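PDB 3FDU: putative enoyl-CoA hydratase/isomerase, which probably acts on the fatty acyl chain of coenzyme A thioesters, as a hydratase or isomerase of the crotonase superfamily. Local coordinates for residues A95-I103 and L207-L218. The protein carries 4 engineered substitutions. Residues are numbered along the deposited sequence; the frame is centred on the assembly and turned at random.
Sequences AARLSKPLI and LKQTKALMKHDL. With SO4 (sulfate ion), chain G.
Lys211 in helix 204-214 and Lys215 just beyond its end reach backbone carbonyls of the last turn of helix 87-97 and of the loop leading to strand 102-106. Lys211 carries most of this: with CG anti to the backbone N (chi1 -175°) and the chain extended to its tip, NZ arrives 2.8 Å from Lys100 O, standing above that carbonyl plane rather than on a lone pair. A weak bond of 3.1 Å runs from Lys211 NZ to Leu98 O, and a salt bridge to Asp122, which also accepts from Leu102 N, holds the buried ammonium from elsewhere. Lys215 bends at chi3 (73°) and sets NZ in the carbonyl plane of Ala96 O, on a lone pair, at 3.1 Å.

The loop so gripped leads into a parallel strand of the central sheet, within the repeated beta-beta-alpha architecture of the crotonase fold, and helix 204-214 packs against the loop and, through Gln209, Leu213 and Met214, against the second subunit.

One water accepts from Lys211 NZ and lies within hydrogen-bonding distance of Ala95 O; two others donate to Ser99 O, tying it to Lys208 O and, weakly, to Leu207 O.

Leu218 splits its methyls, CD1 lying 4.1 Å from Ala96 CB and CD2 4.0 Å from Arg97 CG, while Leu207 CD1 meets Pro101 CG at 4.3 Å. Arg97 NH1 donates to a sulfate, probably from the crystallisation liquor, which Lys93 also binds.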
# COMPACT_ATOMS: atom_id res chain seq x y z
N ALA A 95 0.45 -8.34 -20.60
CA ALA A 95 0.81 -8.89 -19.34
C ALA A 95 -0.30 -8.67 -18.31
O ALA A 95 -0.71 -9.61 -17.65
CB ALA A 95 2.17 -8.31 -18.87
N ALA A 96 -0.81 -7.43 -18.20
CA ALA A 96 -1.90 -7.16 -17.26
C ALA A 96 -3.11 -8.07 -17.48
O ALA A 96 -3.76 -8.47 -16.50
CB ALA A 96 -2.33 -5.66 -17.32
N ARG A 97 -3.43 -8.38 -18.74
CA ARG A 97 -4.64 -9.18 -19.06
C ARG A 97 -4.45 -10.72 -19.00
O ARG A 97 -5.44 -11.44 -19.03
CB ARG A 97 -5.20 -8.81 -20.45
CG ARG A 97 -5.84 -7.45 -20.54
CD ARG A 97 -6.04 -7.05 -22.00
NE ARG A 97 -7.02 -5.97 -22.10
CZ ARG A 97 -6.95 -4.95 -22.95
NH1 ARG A 97 -7.93 -4.04 -22.95
NH2 ARG A 97 -5.92 -4.82 -23.77
N LEU A 98 -3.21 -11.22 -18.98
CA LEU A 98 -2.98 -12.68 -18.85
C LEU A 98 -3.84 -13.27 -17.70
O LEU A 98 -3.78 -12.82 -16.56
CB LEU A 98 -1.50 -12.97 -18.65
CG LEU A 98 -1.09 -14.44 -18.56
CD1 LEU A 98 -1.37 -15.16 -19.87
CD2 LEU A 98 0.38 -14.55 -18.18
N SER A 99 -4.68 -14.24 -18.01
CA SER A 99 -5.64 -14.72 -17.00
C SER A 99 -4.96 -15.74 -16.10
O SER A 99 -5.44 -16.08 -15.00
CB SER A 99 -6.88 -15.35 -17.74
OG SER A 99 -6.55 -16.71 -18.06
N LYS A 100 -3.82 -16.26 -16.57
CA LYS A 100 -3.13 -17.32 -15.87
C LYS A 100 -2.03 -16.72 -14.98
O LYS A 100 -1.67 -15.57 -15.19
CB LYS A 100 -2.50 -18.30 -16.89
CG LYS A 100 -3.62 -19.02 -17.74
CD LYS A 100 -3.06 -19.79 -19.00
CE LYS A 100 -4.26 -20.50 -19.74
NZ LYS A 100 -3.65 -21.24 -20.90
N PRO A 101 -1.52 -17.50 -14.02
CA PRO A 101 -0.52 -16.88 -13.13
C PRO A 101 0.75 -16.53 -13.96
O PRO A 101 1.17 -17.32 -14.84
CB PRO A 101 -0.22 -17.98 -12.11
CG PRO A 101 -1.55 -18.90 -12.11
CD PRO A 101 -1.86 -18.88 -13.62
N LEU A 102 1.31 -15.34 -13.69
CA LEU A 102 2.53 -14.82 -14.36
C LEU A 102 3.62 -14.65 -13.29
O LEU A 102 3.44 -13.88 -12.33
CB LEU A 102 2.27 -13.47 -15.03
CG LEU A 102 3.48 -12.81 -15.75
CD1 LEU A 102 4.08 -13.74 -16.84
CD2 LEU A 102 3.06 -11.48 -16.39
N ILE A 103 4.72 -15.41 -13.41
CA ILE A 103 5.81 -15.29 -12.49
C ILE A 103 6.99 -14.69 -13.24
O ILE A 103 7.22 -15.05 -14.38
CB ILE A 103 6.23 -16.66 -11.89
CG1 ILE A 103 5.03 -17.38 -11.22
CG2 ILE A 103 7.45 -16.54 -10.95
CD1 ILE A 103 5.35 -18.83 -10.82
N LEU A 207 -7.51 -21.00 -9.55
CA LEU A 207 -6.49 -19.99 -9.86
C LEU A 207 -7.00 -18.89 -10.76
O LEU A 207 -6.78 -17.70 -10.49
CB LEU A 207 -5.19 -20.65 -10.41
CG LEU A 207 -4.33 -21.34 -9.34
CD1 LEU A 207 -3.21 -22.22 -9.94
CD2 LEU A 207 -3.69 -20.34 -8.27
N LYS A 208 -7.69 -19.26 -11.84
CA LYS A 208 -8.25 -18.29 -12.75
C LYS A 208 -9.26 -17.39 -12.06
O LYS A 208 -9.27 -16.18 -12.24
CB LYS A 208 -8.94 -19.04 -13.89
CG LYS A 208 -9.47 -18.19 -15.01
CD LYS A 208 -9.87 -19.10 -16.22
CE LYS A 208 -10.26 -18.28 -17.43
NZ LYS A 208 -11.01 -17.10 -16.97
N GLN A 209 -10.15 -18.00 -11.27
CA GLN A 209 -11.20 -17.20 -10.61
C GLN A 209 -10.64 -16.28 -9.50
O GLN A 209 -11.11 -15.19 -9.26
CB GLN A 209 -12.21 -18.17 -9.98
CG GLN A 209 -13.17 -17.46 -9.13
CD GLN A 209 -14.12 -16.69 -9.97
OE1 GLN A 209 -15.09 -17.27 -10.51
NE2 GLN A 209 -13.87 -15.38 -10.13
N THR A 210 -9.63 -16.76 -8.79
CA THR A 210 -9.05 -15.99 -7.70
C THR A 210 -8.35 -14.74 -8.28
O THR A 210 -8.50 -13.62 -7.77
CB THR A 210 -8.02 -16.84 -6.97
OG1 THR A 210 -8.69 -17.97 -6.38
CG2 THR A 210 -7.30 -16.01 -5.88
N LYS A 211 -7.55 -14.99 -9.32
CA LYS A 211 -6.89 -13.89 -10.03
C LYS A 211 -7.88 -12.87 -10.63
O LYS A 211 -7.70 -11.63 -10.54
CB LYS A 211 -5.90 -14.44 -11.11
CG LYS A 211 -5.12 -13.25 -11.76
CD LYS A 211 -3.89 -13.71 -12.57
CE LYS A 211 -3.29 -12.52 -13.36
NZ LYS A 211 -1.98 -13.03 -14.02
N ALA A 212 -8.99 -13.36 -11.18
CA ALA A 212 -10.02 -12.48 -11.78
C ALA A 212 -10.63 -11.57 -10.72
O ALA A 212 -10.84 -10.37 -10.99
CB ALA A 212 -11.15 -13.34 -12.50
N LEU A 213 -10.90 -12.12 -9.53
CA LEU A 213 -11.39 -11.31 -8.40
C LEU A 213 -10.38 -10.26 -7.88
O LEU A 213 -10.75 -9.11 -7.56
CB LEU A 213 -11.79 -12.20 -7.24
CG LEU A 213 -13.16 -12.94 -7.42
CD1 LEU A 213 -13.23 -14.15 -6.44
CD2 LEU A 213 -14.36 -11.99 -7.24
N MET A 214 -9.11 -10.67 -7.76
CA MET A 214 -8.04 -9.72 -7.34
C MET A 214 -7.89 -8.60 -8.36
O MET A 214 -7.53 -7.45 -8.03
CB MET A 214 -6.71 -10.46 -7.18
CG MET A 214 -6.71 -11.62 -6.12
SD MET A 214 -5.13 -12.53 -5.96
CE MET A 214 -4.08 -11.20 -5.40
N LYS A 215 -8.13 -8.94 -9.63
CA LYS A 215 -8.02 -7.96 -10.70
C LYS A 215 -9.39 -7.50 -11.21
O LYS A 215 -9.58 -7.29 -12.42
CB LYS A 215 -7.12 -8.48 -11.84
CG LYS A 215 -5.78 -8.99 -11.26
CD LYS A 215 -4.69 -9.25 -12.37
CE LYS A 215 -4.15 -7.97 -12.92
NZ LYS A 215 -2.86 -8.26 -13.59
N HIS A 216 -10.30 -7.29 -10.27
CA HIS A 216 -11.64 -6.85 -10.58
C HIS A 216 -11.58 -5.48 -11.26
O HIS A 216 -12.48 -5.18 -11.98
CB HIS A 216 -12.49 -6.73 -9.30
CG HIS A 216 -12.02 -5.63 -8.38
ND1 HIS A 216 -12.65 -4.41 -8.29
CD2 HIS A 216 -10.97 -5.57 -7.52
CE1 HIS A 216 -12.01 -3.64 -7.43
NE2 HIS A 216 -11.00 -4.33 -6.93
N ASP A 217 -10.55 -4.65 -11.01
CA ASP A 217 -10.42 -3.30 -11.63
C ASP A 217 -9.54 -3.26 -12.87
O ASP A 217 -9.03 -2.19 -13.24
CB ASP A 217 -9.85 -2.30 -10.62
CG ASP A 217 -8.52 -2.77 -10.06
OD1 ASP A 217 -8.15 -3.97 -10.22
OD2 ASP A 217 -7.83 -1.94 -9.43
N LEU A 218 -9.38 -4.41 -13.54
CA LEU A 218 -8.55 -4.49 -14.75
C LEU A 218 -8.85 -3.37 -15.75
O LEU A 218 -7.91 -2.78 -16.34
CB LEU A 218 -8.68 -5.88 -15.43
CG LEU A 218 -7.81 -6.21 -16.67
CD1 LEU A 218 -6.29 -5.94 -16.42
CD2 LEU A 218 -8.01 -7.67 -17.18
S SO4 G . -6.21 -2.54 -26.14
O1 SO4 G . -7.09 -2.12 -25.04
O2 SO4 G . -6.68 -1.99 -27.40
O3 SO4 G . -4.82 -2.16 -25.89
O4 SO4 G . -6.19 -4.01 -26.18
O HOH W 1 -1.10 -10.52 -14.94
O HOH W 2 -7.88 -14.74 -14.14
O HOH W 3 -4.97 -17.55 -12.59